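Local coordinates for protein botulinum neurotoxin type G (PDB 3MPP) that attaches botulinum neurotoxin type G to the surface of its host cell through this receptor-binding part of the heavy chain, at residues V324-K329 and K372-F377. The protein carries 4 engineered substitutions. Residues are numbered along the deposited sequence; the frame is centred on the assembly and turned at random.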
ATOM      1  N   VAL A 324       3.576  21.196 -19.978  1.00 24.48           N
ATOM      2  CA  VAL A 324       2.367  21.104 -20.763  1.00 21.07           C
ATOM      3  C   VAL A 324       2.369  22.158 -21.876  1.00 26.12           C
ATOM      4  O   VAL A 324       2.637  23.333 -21.624  1.00 21.95           O
ATOM      5  CB  VAL A 324       1.142  21.299 -19.863  1.00 25.59           C
ATOM      6  CG1 VAL A 324      -0.131  21.464 -20.708  1.00 26.00           C
ATOM      7  CG2 VAL A 324       1.015  20.114 -18.918  1.00 23.68           C
ATOM      8  N   LEU A 325       2.067  21.743 -23.102  1.00 23.58           N
ATOM      9  CA  LEU A 325       1.954  22.705 -24.192  1.00 23.10           C
ATOM     10  C   LEU A 325       0.656  23.489 -24.024  1.00 28.16           C
ATOM     11  O   LEU A 325      -0.422  22.950 -24.225  1.00 34.93           O
ATOM     12  CB  LEU A 325       2.000  21.987 -25.542  1.00 28.35           C
ATOM     13  CG  LEU A 325       3.413  21.803 -26.101  1.00 44.87           C
ATOM     14  CD1 LEU A 325       4.205  20.828 -25.251  1.00 49.10           C
ATOM     15  CD2 LEU A 325       3.380  21.351 -27.560  1.00 53.66           C
ATOM     16  N   VAL A 326       0.754  24.759 -23.652  1.00 29.84           N
ATOM     17  CA  VAL A 326      -0.443  25.529 -23.301  1.00 38.11           C
ATOM     18  C   VAL A 326      -1.280  26.021 -24.476  1.00 37.30           C
ATOM     19  O   VAL A 326      -2.475  26.248 -24.325  1.00 45.89           O
ATOM     20  CB  VAL A 326      -0.115  26.734 -22.398  1.00 46.20           C
ATOM     21  CG1 VAL A 326       0.193  26.258 -20.997  1.00 49.03           C
ATOM     22  CG2 VAL A 326       1.034  27.531 -22.968  1.00 51.11           C
ATOM     23  N   ASN A 327      -0.662  26.175 -25.639  1.00 29.91           N
ATOM     24  CA  ASN A 327      -1.361  26.710 -26.798  1.00 38.03           C
ATOM     25  C   ASN A 327      -1.751  25.635 -27.805  1.00 48.08           C
ATOM     26  O   ASN A 327      -1.828  25.899 -29.001  1.00 53.65           O
ATOM     27  CB  ASN A 327      -0.526  27.792 -27.493  1.00 49.08           C
ATOM     28  CG  ASN A 327      -0.388  29.056 -26.653  1.00 53.53           C
ATOM     29  OD1 ASN A 327       0.651  29.719 -26.672  1.00 37.13           O
ATOM     30  ND2 ASN A 327      -1.440  29.391 -25.906  1.00 51.51           N
ATOM     31  N   SER A 328      -1.989  24.421 -27.325  1.00 54.23           N
ATOM     32  CA  SER A 328      -2.532  23.376 -28.186  1.00 50.18           C
ATOM     33  C   SER A 328      -4.055  23.447 -28.240  1.00 46.69           C
ATOM     34  O   SER A 328      -4.712  23.690 -27.230  1.00 48.22           O
ATOM     35  CB  SER A 328      -2.100  21.992 -27.705  1.00 49.28           C
ATOM     36  OG  SER A 328      -2.769  20.989 -28.448  1.00 47.85           O
ATOM     37  N   LYS A 329      -4.613  23.229 -29.422  1.00 48.44           N
ATOM     38  CA  LYS A 329      -6.059  23.154 -29.582  1.00 60.08           C
ATOM     39  C   LYS A 329      -6.540  21.704 -29.761  1.00 50.11           C
ATOM     40  O   LYS A 329      -7.709  21.475 -30.059  1.00 50.18           O
ATOM     41  CB  LYS A 329      -6.510  23.990 -30.784  1.00 73.21           C
ATOM     42  CG  LYS A 329      -6.621  23.186 -32.073  1.00 84.32           C
ATOM     43  CD  LYS A 329      -7.409  23.929 -33.140  1.00 95.40           C
ATOM     44  CE  LYS A 329      -8.174  22.957 -34.032  1.00101.08           C
ATOM     45  NZ  LYS A 329      -7.346  21.785 -34.440  1.00102.76           N
ATOM     46  N   LYS A 372      -8.615  28.058 -17.700  1.00 59.42           N
ATOM     47  CA  LYS A 372      -8.373  27.129 -18.790  1.00 53.01           C
ATOM     48  C   LYS A 372      -7.878  25.793 -18.225  1.00 40.91           C
ATOM     49  O   LYS A 372      -6.835  25.737 -17.577  1.00 38.98           O
ATOM     50  CB  LYS A 372      -7.336  27.714 -19.752  1.00 58.60           C
ATOM     51  CG  LYS A 372      -7.554  27.364 -21.223  1.00 70.28           C
ATOM     52  CD  LYS A 372      -7.411  25.870 -21.489  1.00 73.04           C
ATOM     53  CE  LYS A 372      -7.639  25.541 -22.965  1.00 74.18           C
ATOM     54  NZ  LYS A 372      -7.364  24.104 -23.283  1.00 68.86           N
ATOM     55  N   THR A 373      -8.631  24.727 -18.483  0.51 39.07           N
ATOM     56  CA  THR A 373      -8.255  23.390 -18.043  0.51 36.60           C
ATOM     57  C   THR A 373      -7.602  22.665 -19.215  0.51 37.82           C
ATOM     58  O   THR A 373      -8.158  22.626 -20.310  0.51 38.13           O
ATOM     59  CB  THR A 373      -9.490  22.585 -17.560  0.51 44.79           C
ATOM     60  OG1 THR A 373     -10.177  23.316 -16.536  0.51 41.67           O
ATOM     61  CG2 THR A 373      -9.068  21.229 -17.011  0.51 44.19           C
ATOM     62  N   PHE A 374      -6.421  22.099 -18.996  1.00 31.97           N
ATOM     63  CA  PHE A 374      -5.710  21.418 -20.077  1.00 36.04           C
ATOM     64  C   PHE A 374      -5.957  19.907 -20.101  1.00 35.24           C
ATOM     65  O   PHE A 374      -5.652  19.240 -21.085  1.00 35.61           O
ATOM     66  CB  PHE A 374      -4.211  21.754 -20.051  1.00 33.42           C
ATOM     67  CG  PHE A 374      -3.928  23.219 -20.215  1.00 43.12           C
ATOM     68  CD1 PHE A 374      -4.156  23.849 -21.429  1.00 40.35           C
ATOM     69  CD2 PHE A 374      -3.466  23.974 -19.153  1.00 38.96           C
ATOM     70  CE1 PHE A 374      -3.923  25.200 -21.580  1.00 36.84           C
ATOM     71  CE2 PHE A 374      -3.224  25.330 -19.302  1.00 47.67           C
ATOM     72  CZ  PHE A 374      -3.453  25.942 -20.519  1.00 42.55           C
ATOM     73  N   GLY A 375      -6.518  19.380 -19.016  1.00 26.38           N
ATOM     74  CA  GLY A 375      -6.822  17.963 -18.922  1.00 27.04           C
ATOM     75  C   GLY A 375      -6.052  17.248 -17.824  1.00 24.22           C
ATOM     76  O   GLY A 375      -5.433  17.894 -16.981  1.00 22.18           O
ATOM     77  N   LEU A 376      -6.116  15.917 -17.833  1.00 22.93           N
ATOM     78  CA  LEU A 376      -5.379  15.088 -16.884  1.00 21.05           C
ATOM     79  C   LEU A 376      -4.237  14.374 -17.611  1.00 22.91           C
ATOM     80  O   LEU A 376      -4.333  14.112 -18.824  1.00 22.68           O
ATOM     81  CB  LEU A 376      -6.327  14.051 -16.244  1.00 20.01           C
ATOM     82  CG  LEU A 376      -7.509  14.608 -15.436  1.00 22.62           C
ATOM     83  CD1 LEU A 376      -8.348  13.443 -14.787  1.00 15.24           C
ATOM     84  CD2 LEU A 376      -6.981  15.559 -14.385  1.00 25.68           C
ATOM     85  N   PHE A 377      -3.153  14.082 -16.891  1.00 19.70           N
ATOM     86  CA  PHE A 377      -2.080  13.243 -17.430  1.00 21.47           C
ATOM     87  C   PHE A 377      -2.599  11.831 -17.663  1.00 21.38           C
ATOM     88  O   PHE A 377      -3.366  11.283 -16.857  1.00 18.20           O
ATOM     89  CB  PHE A 377      -0.898  13.141 -16.454  1.00 17.60           C
ATOM     90  CG  PHE A 377      -0.018  14.359 -16.404  1.00 17.36           C
ATOM     91  CD1 PHE A 377      -0.491  15.617 -16.783  1.00 16.63           C
ATOM     92  CD2 PHE A 377       1.282  14.253 -15.916  1.00 23.29           C
ATOM     93  CE1 PHE A 377       0.337  16.733 -16.731  1.00 23.87           C
ATOM     94  CE2 PHE A 377       2.109  15.371 -15.854  1.00 19.83           C
ATOM     95  CZ  PHE A 377       1.643  16.606 -16.262  1.00 22.79           C
TER
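Phe374 turns its ring toward Val324 and Val326 with CG anti to its carbonyl carbon (chi1 -60°). In Val324, CG1 lies anti to the backbone N (chi1 170°) and faces Phe374, while CG2 lies anti to the carbonyl carbon and faces Phe377. The two methyls of Val324 thus serve different phenylalanines. Val324 CG1 meets the base of the Phe374 side chain, 4.1 Å from Phe374 CB. Val324 CG2 reaches the Phe377 ring, 4.1 Å from Phe377 CE1.

Val326 meets the far end of the Phe374 ring. Val326 CG1 lies 3.7 Å from Phe374 CZ, and Val326 CB is 3.9 Å from the same carbon. The backbone takes part as well. The carbonyl O of Val326 stands 3.3 Å from Phe374 CE1. The Phe374 side chain thus meets Val324 at its CB and Val326 at the tip of its ring, with the Val326 O near CE1.

No hydrogen bond joins the two segments, so the contact rests on apolar side chains and this carbonyl. The backbones stay apart, with 7.4 Å between Val326 CA and Phe374 CA. Val324 lies next to the end of strand 320-325, and Val326 sits in the type I turn that follows, from Leu325 to Ser328. The turn brings Val326 to the far end of the ring. Strand 364-368 pairs with strand 373-382, and its Cys367 also touches Val324 and Phe374. Leu335 touches Val324 and Phe377, while the ring of Phe397 meets that of Phe377 nearly at right angles.

Phe374, Phe377 and Val324 are buried. The side chain of Phe377 is about 11 Å from that of Trp402, the probable ganglioside-binding residue. The cluster joins two strands that are not paired with each other, as part of the hydrophobic interior of the C-terminal beta-trefoil subdomain.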